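Local coordinates for protein chitinase (Paenibacillus sp. FPU-7, PDB 5GZT) that probably hydrolyses beta-1,4 linkages between N-acetylglucosamine units at random internal positions in chitin and chitodextrins, at residues B[805-813]-B[825-834]; B[965-973]-B[995-1005]. One frame throughout, in Å; residues are numbered along the deposited sequence.

Interaction 1. Residues B[805-813]-B[825-834]; sequences KISEDINWV and RRNNPDDANF
Arg825 lies flat on the indole of Trp812, and this cation-pi stack is the main aromatic contact. Guanidinium and ring planes are 4° apart; CZ of Arg825 stands 3.9 Å from the centroid of the five-membered ring of Trp812, while CD of Arg825 makes a CH-pi contact over the six-membered ring. With CG of Trp812 anti to the backbone N (chi1 174°), the indole comes between Arg825 and CD1 of Ile806, which covers its opposite face. A hydrogen bond to Trp812 O (2.8 Å, N-H...O 153°) and a salt bridge to Glu815, both from NH1 of Arg825, would restrict rotation of the guanidinium.

The extended Lys805 chain runs past Asp830 to a salt bridge, with NZ 2.6 Å from OD1 of Asp831 and above the carboxylate plane.

One water accepts from OG of Ser807 at 2.7 Å and donates to Asn828 O and Asp830 OD2. ND2 of Asn828 donates to OD2 of Asp830 and also bonds to Gly772 O; OD1 of Asp830 is hydrogen-bonded to the hydroxyl of Tyr793.

The contact thus packs the turn after strand 802-805 and short helix 810-813 against the junction of helices 819-826 and 830-843, linked to strand 790-799 by the Tyr793-Asp830 bond.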
loop_
_atom_site.group_PDB
_atom_site.type_symbol
_atom_site.label_atom_id
_atom_site.label_comp_id
_atom_site.label_asym_id
_atom_site.label_seq_id
_atom_site.Cartn_x
_atom_site.Cartn_y
_atom_site.Cartn_z
ATOM N N LYS B 805 60.756 -4.118 -1.532
ATOM C CA LYS B 805 60.237 -5.228 -2.317
ATOM C C LYS B 805 59.444 -6.180 -1.453
ATOM O O LYS B 805 59.683 -6.281 -0.224
ATOM C CB LYS B 805 61.348 -5.985 -2.977
ATOM C CG LYS B 805 62.103 -5.222 -4.049
ATOM C CD LYS B 805 63.427 -5.945 -4.424
ATOM C CE LYS B 805 64.044 -5.357 -5.680
ATOM N NZ LYS B 805 65.433 -5.889 -5.951
ATOM N N ILE B 806 58.489 -6.875 -2.085
ATOM C CA ILE B 806 57.540 -7.751 -1.367
ATOM C C ILE B 806 58.249 -8.874 -0.619
ATOM O O ILE B 806 57.753 -9.330 0.414
ATOM C CB ILE B 806 56.482 -8.350 -2.338
ATOM C CG1 ILE B 806 55.305 -8.876 -1.530
ATOM C CG2 ILE B 806 57.075 -9.389 -3.276
ATOM C CD1 ILE B 806 54.057 -9.132 -2.341
ATOM N N SER B 807 59.419 -9.273 -1.120
ATOM C CA SER B 807 60.243 -10.271 -0.406
ATOM C C SER B 807 60.738 -9.823 0.977
ATOM O O SER B 807 61.218 -10.637 1.698
ATOM C CB SER B 807 61.398 -10.742 -1.270
ATOM O OG SER B 807 62.238 -9.698 -1.673
ATOM N N GLU B 808 60.575 -8.544 1.342
ATOM C CA GLU B 808 60.935 -8.053 2.639
ATOM C C GLU B 808 59.800 -7.993 3.602
ATOM O O GLU B 808 60.006 -7.654 4.775
ATOM C CB GLU B 808 61.565 -6.694 2.520
ATOM C CG GLU B 808 62.763 -6.658 1.626
ATOM C CD GLU B 808 63.973 -7.325 2.285
ATOM O OE1 GLU B 808 63.925 -7.630 3.501
ATOM O OE2 GLU B 808 64.931 -7.586 1.568
ATOM N N ASP B 809 58.604 -8.338 3.163
ATOM C CA ASP B 809 57.450 -8.477 4.073
ATOM C C ASP B 809 57.460 -9.939 4.584
ATOM O O ASP B 809 57.165 -10.839 3.838
ATOM C CB ASP B 809 56.177 -8.206 3.275
ATOM C CG ASP B 809 54.929 -8.371 4.045
ATOM O OD1 ASP B 809 54.927 -8.867 5.213
ATOM O OD2 ASP B 809 53.882 -7.949 3.506
ATOM N N ILE B 810 57.855 -10.158 5.828
ATOM C CA ILE B 810 58.051 -11.506 6.359
ATOM C C ILE B 810 56.703 -12.086 6.667
ATOM O O ILE B 810 56.500 -13.275 6.520
ATOM C CB ILE B 810 59.009 -11.470 7.563
ATOM C CG1 ILE B 810 60.305 -10.832 7.144
ATOM C CG2 ILE B 810 59.288 -12.870 8.118
ATOM C CD1 ILE B 810 61.042 -11.474 5.976
ATOM N N ASN B 811 55.715 -11.274 7.008
ATOM C CA ASN B 811 54.371 -11.815 7.106
ATOM C C ASN B 811 53.948 -12.554 5.801
ATOM O O ASN B 811 53.336 -13.653 5.830
ATOM C CB ASN B 811 53.381 -10.708 7.488
ATOM C CG ASN B 811 51.932 -11.212 7.688
ATOM O OD1 ASN B 811 51.667 -12.045 8.543
ATOM N ND2 ASN B 811 50.997 -10.665 6.929
ATOM N N TRP B 812 54.276 -11.967 4.651
ATOM C CA TRP B 812 53.876 -12.517 3.402
ATOM C C TRP B 812 54.798 -13.696 3.054
ATOM O O TRP B 812 54.286 -14.714 2.543
ATOM C CB TRP B 812 53.922 -11.457 2.296
ATOM C CG TRP B 812 53.663 -11.969 0.927
ATOM C CD1 TRP B 812 52.424 -12.141 0.346
ATOM C CD2 TRP B 812 54.619 -12.300 -0.079
ATOM N NE1 TRP B 812 52.578 -12.547 -0.948
ATOM C CE2 TRP B 812 53.907 -12.640 -1.239
ATOM C CE3 TRP B 812 56.003 -12.268 -0.134
ATOM C CZ2 TRP B 812 54.517 -13.049 -2.389
ATOM C CZ3 TRP B 812 56.619 -12.641 -1.303
ATOM C CH2 TRP B 812 55.892 -13.039 -2.408
ATOM N N VAL B 813 56.122 -13.528 3.254
ATOM C CA VAL B 813 57.087 -14.546 2.871
ATOM C C VAL B 813 56.732 -15.867 3.580
ATOM O O VAL B 813 56.690 -16.918 2.943
ATOM C CB VAL B 813 58.515 -14.133 3.236
ATOM C CG1 VAL B 813 59.469 -15.320 3.230
ATOM C CG2 VAL B 813 59.042 -13.047 2.278
ATOM N N ARG B 825 59.322 -17.243 -2.089
ATOM C CA ARG B 825 58.902 -15.892 -1.689
ATOM C C ARG B 825 60.096 -15.056 -1.316
ATOM O O ARG B 825 60.218 -13.927 -1.785
ATOM C CB ARG B 825 57.802 -15.963 -0.637
ATOM C CG ARG B 825 56.475 -16.370 -1.276
ATOM C CD ARG B 825 55.316 -16.274 -0.345
ATOM N NE ARG B 825 54.099 -16.399 -1.106
ATOM C CZ ARG B 825 52.869 -16.151 -0.656
ATOM N NH1 ARG B 825 52.615 -15.762 0.588
ATOM N NH2 ARG B 825 51.852 -16.314 -1.470
ATOM N N ARG B 826 61.046 -15.628 -0.566
ATOM C CA ARG B 826 62.310 -14.931 -0.222
ATOM C C ARG B 826 63.069 -14.493 -1.456
ATOM O O ARG B 826 63.742 -13.446 -1.430
ATOM C CB ARG B 826 63.235 -15.770 0.678
ATOM C CG ARG B 826 62.707 -15.951 2.110
ATOM C CD ARG B 826 63.696 -16.564 3.138
ATOM N NE ARG B 826 64.121 -17.935 2.810
ATOM C CZ ARG B 826 63.535 -19.057 3.232
ATOM N NH1 ARG B 826 62.490 -19.072 4.062
ATOM N NH2 ARG B 826 64.027 -20.209 2.836
ATOM N N ASN B 827 62.952 -15.289 -2.508
ATOM C CA ASN B 827 63.585 -15.048 -3.774
ATOM C C ASN B 827 62.603 -14.514 -4.870
ATOM O O ASN B 827 62.848 -14.665 -6.062
ATOM C CB ASN B 827 64.186 -16.365 -4.274
ATOM C CG ASN B 827 65.341 -16.804 -3.429
ATOM O OD1 ASN B 827 65.221 -17.737 -2.652
ATOM N ND2 ASN B 827 66.429 -16.086 -3.514
ATOM N N ASN B 828 61.554 -13.835 -4.453
ATOM C CA ASN B 828 60.599 -13.249 -5.391
ATOM C C ASN B 828 61.335 -12.489 -6.484
ATOM O O ASN B 828 62.237 -11.697 -6.213
ATOM C CB ASN B 828 59.626 -12.333 -4.670
ATOM C CG ASN B 828 58.421 -12.087 -5.486
ATOM O OD1 ASN B 828 57.571 -12.961 -5.618
ATOM N ND2 ASN B 828 58.394 -10.942 -6.136
ATOM N N PRO B 829 60.994 -12.785 -7.737
ATOM C CA PRO B 829 61.739 -12.305 -8.872
ATOM C C PRO B 829 61.481 -10.848 -9.287
ATOM O O PRO B 829 61.250 -10.575 -10.435
ATOM C CB PRO B 829 61.309 -13.278 -9.978
ATOM C CG PRO B 829 59.899 -13.593 -9.638
ATOM C CD PRO B 829 59.885 -13.658 -8.129
ATOM N N ASP B 830 61.694 -9.906 -8.367
ATOM C CA ASP B 830 61.338 -8.489 -8.579
ATOM C C ASP B 830 62.279 -7.897 -9.546
ATOM O O ASP B 830 61.833 -7.343 -10.564
ATOM C CB ASP B 830 61.286 -7.725 -7.248
ATOM C CG ASP B 830 60.127 -8.138 -6.408
ATOM O OD1 ASP B 830 58.936 -7.909 -6.839
ATOM O OD2 ASP B 830 60.359 -8.714 -5.318
ATOM N N ASP B 831 63.597 -8.067 -9.342
ATOM C CA ASP B 831 64.513 -7.472 -10.306
ATOM C C ASP B 831 64.315 -7.984 -11.735
ATOM O O ASP B 831 64.413 -7.207 -12.677
ATOM C CB ASP B 831 65.980 -7.747 -9.941
ATOM C CG ASP B 831 66.500 -6.865 -8.822
ATOM O OD1 ASP B 831 65.976 -5.755 -8.531
ATOM O OD2 ASP B 831 67.510 -7.259 -8.237
ATOM N N ALA B 832 64.161 -9.300 -11.908
ATOM C CA ALA B 832 63.886 -9.846 -13.261
ATOM C C ALA B 832 62.580 -9.264 -13.824
ATOM O O ALA B 832 62.512 -8.899 -14.974
ATOM C CB ALA B 832 63.803 -11.364 -13.243
ATOM N N ASN B 833 61.546 -9.216 -12.999
ATOM C CA ASN B 833 60.273 -8.548 -13.442
ATOM C C ASN B 833 60.448 -7.100 -13.813
ATOM O O ASN B 833 59.828 -6.670 -14.781
ATOM C CB ASN B 833 59.194 -8.686 -12.423
ATOM C CG ASN B 833 58.644 -10.065 -12.390
ATOM O OD1 ASN B 833 58.693 -10.760 -13.416
ATOM N ND2 ASN B 833 58.013 -10.443 -11.272
ATOM N N PHE B 834 61.327 -6.351 -13.142
ATOM C CA PHE B 834 61.488 -4.995 -13.493
ATOM C C PHE B 834 62.223 -4.901 -14.822
ATOM O O PHE B 834 61.919 -3.966 -15.618
ATOM C CB PHE B 834 62.262 -4.156 -12.428
ATOM C CG PHE B 834 61.617 -4.136 -11.018
ATOM C CD1 PHE B 834 60.228 -4.203 -10.831
ATOM C CD2 PHE B 834 62.413 -4.034 -9.891
ATOM C CE1 PHE B 834 59.698 -4.175 -9.568
ATOM C CE2 PHE B 834 61.860 -4.044 -8.626
ATOM C CZ PHE B 834 60.512 -4.064 -8.464
HETATM O O HOH W 1 58.076 -6.191 -4.857
HETATM O O HOH W 2 62.567 -9.629 -4.340
#

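Interaction 2. Residues B[965-973]-B[995-1005]; sequences MSVMTYDYH and DFSADSVLTAY
Thr969, Val967 and Tyr972 pack against Ala998, Val1001 and Leu1002 in a buried strand-to-helix contact of the TIM barrel of this family 18 glycoside hydrolase domain. Strand 965-967, of the parallel barrel sheet, and helix 998-1005 run nearly antiparallel (149°), with a closest approach of 11.0 Å between the axes of these short segments, as expected where a barrel strand is followed by its covering helix.

CG2 of Val967 meets CD2 of Leu1002 at 3.7 Å, and CG1 of Val967, anti to the backbone N (chi1 -173°), touches Val1001 and Tyr1005. CG2 of Val967 also lies over one face of the Tyr1005 ring, whereas SD of Met965 reaches that ring in its plane, 3.8 Å from CE2 of Tyr1005, a Met-aromatic contact at the edge. The hydroxyl of Tyr1005 is held by Ala944 O and Ser943. CG2 of Thr969 rests against CA of Ala998, and OG1 of Thr969 bonds to Gly1018 O on strand 1015-1020.

Beyond the strand, CB of Phe996 sits 3.6 Å from the centroid of the Tyr972 ring; the two rings are nearly parallel but slid apart, so CB, rather than the Phe996 ring, lies over the Tyr972 face. A capping box starts the helix: Ser1000 N donates to Ser997 OG at 3.1 Å and Ser997 N to Ser1000 OG at 2.9 Å, with Ser997 OG also hydrogen-bonded to Thr988.

Across the segments, His973 NE2 donates in its ring plane to the syn lone pair of Asp995 OD1 at 2.7 Å, with an N-H...O angle of 163°, and that same oxygen accepts from Phe996 N.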
loop_
_atom_site.group_PDB
_atom_site.type_symbol
_atom_site.label_atom_id
_atom_site.label_comp_id
_atom_site.label_asym_id
_atom_site.label_seq_id
_atom_site.Cartn_x
_atom_site.Cartn_y
_atom_site.Cartn_z
ATOM N N MET B 965 40.714 6.249 -9.536
ATOM C CA MET B 965 40.539 5.206 -8.504
ATOM C C MET B 965 40.216 3.929 -9.245
ATOM O O MET B 965 39.264 3.953 -10.028
ATOM C CB MET B 965 39.355 5.556 -7.591
ATOM C CG MET B 965 39.518 6.914 -6.952
ATOM S SD MET B 965 38.049 7.192 -5.972
ATOM C CE MET B 965 38.420 8.836 -5.404
ATOM N N SER B 966 40.967 2.849 -9.030
ATOM C CA SER B 966 40.682 1.551 -9.621
ATOM C C SER B 966 39.731 0.870 -8.666
ATOM O O SER B 966 40.161 0.449 -7.561
ATOM C CB SER B 966 41.973 0.748 -9.827
ATOM O OG SER B 966 42.795 1.324 -10.842
ATOM N N VAL B 967 38.403 0.901 -8.964
ATOM C CA VAL B 967 37.445 0.457 -8.005
ATOM C C VAL B 967 37.285 -1.071 -8.190
ATOM O O VAL B 967 37.055 -1.602 -9.318
ATOM C CB VAL B 967 36.058 1.132 -8.163
ATOM C CG1 VAL B 967 35.094 0.765 -7.006
ATOM C CG2 VAL B 967 36.237 2.620 -8.237
ATOM N N MET B 968 37.405 -1.767 -7.055
ATOM C CA MET B 968 37.368 -3.228 -7.000
ATOM C C MET B 968 35.885 -3.675 -7.007
ATOM O O MET B 968 35.325 -4.049 -5.977
ATOM C CB MET B 968 38.171 -3.715 -5.742
ATOM C CG MET B 968 39.687 -3.454 -5.963
ATOM S SD MET B 968 40.678 -4.049 -4.543
ATOM C CE MET B 968 40.298 -2.923 -3.241
ATOM N N THR B 969 35.293 -3.626 -8.201
ATOM C CA THR B 969 33.869 -3.915 -8.428
ATOM C C THR B 969 33.787 -5.453 -8.613
ATOM O O THR B 969 33.547 -5.999 -9.735
ATOM C CB THR B 969 33.386 -3.120 -9.666
ATOM O OG1 THR B 969 34.342 -3.279 -10.714
ATOM C CG2 THR B 969 33.195 -1.638 -9.310
ATOM N N TYR B 970 34.111 -6.139 -7.516
ATOM C CA TYR B 970 34.189 -7.608 -7.457
ATOM C C TYR B 970 34.321 -8.059 -6.009
ATOM O O TYR B 970 34.264 -7.217 -5.122
ATOM C CB TYR B 970 35.196 -8.175 -8.433
ATOM C CG TYR B 970 36.596 -7.601 -8.345
ATOM C CD1 TYR B 970 37.406 -7.813 -7.209
ATOM C CD2 TYR B 970 37.136 -6.918 -9.399
ATOM C CE1 TYR B 970 38.727 -7.326 -7.158
ATOM C CE2 TYR B 970 38.421 -6.396 -9.336
ATOM C CZ TYR B 970 39.194 -6.595 -8.233
ATOM O OH TYR B 970 40.413 -6.083 -8.283
ATOM N N ASP B 971 34.365 -9.362 -5.724
ATOM C CA ASP B 971 34.332 -9.877 -4.345
ATOM C C ASP B 971 33.161 -9.417 -3.537
ATOM O O ASP B 971 33.256 -9.320 -2.299
ATOM C CB ASP B 971 35.580 -9.472 -3.548
ATOM C CG ASP B 971 36.875 -9.949 -4.151
ATOM O OD1 ASP B 971 36.927 -11.033 -4.744
ATOM O OD2 ASP B 971 37.901 -9.207 -4.039
ATOM N N TYR B 972 32.031 -9.142 -4.189
ATOM C CA TYR B 972 30.849 -8.707 -3.476
ATOM C C TYR B 972 30.230 -9.765 -2.516
ATOM O O TYR B 972 29.585 -9.419 -1.528
ATOM C CB TYR B 972 29.757 -8.295 -4.465
ATOM C CG TYR B 972 30.094 -7.196 -5.479
ATOM C CD1 TYR B 972 30.803 -6.065 -5.131
ATOM C CD2 TYR B 972 29.514 -7.236 -6.752
ATOM C CE1 TYR B 972 31.073 -5.091 -6.068
ATOM C CE2 TYR B 972 29.748 -6.266 -7.681
ATOM C CZ TYR B 972 30.509 -5.152 -7.301
ATOM O OH TYR B 972 30.754 -4.182 -8.226
ATOM N N HIS B 973 30.342 -11.019 -2.924
ATOM C CA HIS B 973 29.761 -12.141 -2.224
ATOM C C HIS B 973 30.737 -13.289 -2.356
ATOM O O HIS B 973 31.552 -13.316 -3.311
ATOM C CB HIS B 973 28.420 -12.486 -2.845
ATOM C CG HIS B 973 27.416 -11.425 -2.643
ATOM N ND1 HIS B 973 27.013 -11.013 -1.391
ATOM C CD2 HIS B 973 26.793 -10.617 -3.523
ATOM C CE1 HIS B 973 26.097 -10.068 -1.510
ATOM N NE2 HIS B 973 25.950 -9.804 -2.797
ATOM N N ASP B 995 21.171 -5.021 -4.124
ATOM C CA ASP B 995 22.423 -5.761 -4.124
ATOM C C ASP B 995 23.580 -5.033 -4.886
ATOM O O ASP B 995 23.358 -4.046 -5.610
ATOM C CB ASP B 995 22.204 -7.165 -4.711
ATOM C CG ASP B 995 23.105 -8.268 -4.075
ATOM O OD1 ASP B 995 24.110 -7.959 -3.360
ATOM O OD2 ASP B 995 22.840 -9.457 -4.380
ATOM N N PHE B 996 24.801 -5.497 -4.643
ATOM C CA PHE B 996 26.014 -4.877 -5.229
ATOM C C PHE B 996 26.170 -5.114 -6.683
ATOM O O PHE B 996 25.984 -6.214 -7.179
ATOM C CB PHE B 996 27.290 -5.469 -4.593
ATOM C CG PHE B 996 27.527 -5.002 -3.217
ATOM C CD1 PHE B 996 28.146 -3.773 -2.991
ATOM C CD2 PHE B 996 27.141 -5.783 -2.099
ATOM C CE1 PHE B 996 28.345 -3.304 -1.683
ATOM C CE2 PHE B 996 27.365 -5.325 -0.799
ATOM C CZ PHE B 996 27.973 -4.087 -0.592
ATOM N N SER B 997 26.498 -4.055 -7.386
ATOM C CA SER B 997 26.999 -4.196 -8.739
ATOM C C SER B 997 27.978 -3.102 -9.028
ATOM O O SER B 997 28.017 -2.120 -8.311
ATOM C CB SER B 997 25.813 -4.137 -9.737
ATOM O OG SER B 997 25.124 -2.940 -9.601
ATOM N N ALA B 998 28.642 -3.193 -10.160
ATOM C CA ALA B 998 29.467 -2.091 -10.639
ATOM C C ALA B 998 28.644 -0.816 -10.708
ATOM O O ALA B 998 29.095 0.243 -10.305
ATOM C CB ALA B 998 30.063 -2.393 -11.988
ATOM N N ASP B 999 27.441 -0.915 -11.275
ATOM C CA ASP B 999 26.522 0.213 -11.425
ATOM C C ASP B 999 26.230 0.809 -10.102
ATOM O O ASP B 999 26.356 2.052 -9.945
ATOM C CB ASP B 999 25.215 -0.253 -12.173
ATOM C CG ASP B 999 24.248 0.863 -12.405
ATOM O OD1 ASP B 999 24.667 1.924 -12.910
ATOM O OD2 ASP B 999 23.083 0.731 -11.977
ATOM N N SER B 1000 25.828 -0.000 -9.114
ATOM C CA SER B 1000 25.445 0.547 -7.827
ATOM C C SER B 1000 26.653 1.139 -7.113
ATOM O O SER B 1000 26.542 2.254 -6.543
ATOM C CB SER B 1000 24.804 -0.475 -6.885
ATOM O OG SER B 1000 25.722 -1.421 -6.388
ATOM N N VAL B 1001 27.786 0.465 -7.209
ATOM C CA VAL B 1001 29.017 0.985 -6.522
ATOM C C VAL B 1001 29.538 2.288 -7.124
ATOM O O VAL B 1001 29.780 3.314 -6.448
ATOM C CB VAL B 1001 30.117 -0.088 -6.556
ATOM C CG1 VAL B 1001 31.400 0.454 -5.965
ATOM C CG2 VAL B 1001 29.702 -1.258 -5.761
ATOM N N LEU B 1002 29.630 2.278 -8.447
ATOM C CA LEU B 1002 30.153 3.462 -9.151
ATOM C C LEU B 1002 29.179 4.611 -9.132
ATOM O O LEU B 1002 29.609 5.812 -9.055
ATOM C CB LEU B 1002 30.589 3.067 -10.514
ATOM C CG LEU B 1002 31.703 2.052 -10.515
ATOM C CD1 LEU B 1002 31.878 1.480 -11.909
ATOM C CD2 LEU B 1002 32.995 2.677 -10.053
ATOM N N THR B 1003 27.854 4.319 -9.022
ATOM C CA THR B 1003 26.935 5.393 -8.712
ATOM C C THR B 1003 27.157 5.991 -7.352
ATOM O O THR B 1003 27.113 7.239 -7.209
ATOM C CB THR B 1003 25.456 4.906 -8.867
ATOM O OG1 THR B 1003 25.289 4.520 -10.220
ATOM C CG2 THR B 1003 24.442 5.952 -8.540
ATOM N N ALA B 1004 27.322 5.161 -6.322
ATOM C CA ALA B 1004 27.559 5.654 -5.010
ATOM C C ALA B 1004 28.838 6.450 -4.951
ATOM O O ALA B 1004 28.893 7.435 -4.274
ATOM C CB ALA B 1004 27.652 4.532 -4.011
ATOM N N TYR B 1005 29.878 6.060 -5.658
ATOM C CA TYR B 1005 31.092 6.946 -5.693
ATOM C C TYR B 1005 30.772 8.330 -6.283
ATOM O O TYR B 1005 31.205 9.434 -5.790
ATOM C CB TYR B 1005 32.226 6.299 -6.504
ATOM C CG TYR B 1005 33.127 5.372 -5.724
ATOM C CD1 TYR B 1005 32.652 4.196 -5.146
ATOM C CD2 TYR B 1005 34.486 5.634 -5.627
ATOM C CE1 TYR B 1005 33.491 3.339 -4.421
ATOM C CE2 TYR B 1005 35.331 4.779 -4.907
ATOM C CZ TYR B 1005 34.860 3.665 -4.316
ATOM O OH TYR B 1005 35.766 2.849 -3.675
#

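How the interactions relate
Both contacts belong to the second family 18 domain of the chain and follow one another in sequence, but they do not touch: their centres are 31 Å apart and the nearest atoms about 14 Å. Interaction 2 is core, with nine of twelve touching residues buried, and it joins a barrel strand to its following helix through branched aliphatic and aromatic side chains, with a histidine-carboxylate bond at one end. Interaction 1 is only partly buried and joins short helices and turns; there charge does more of the work, through a stacked guanidinium, a lysine-aspartate bridge and bound waters. Different helices and strands take part in each.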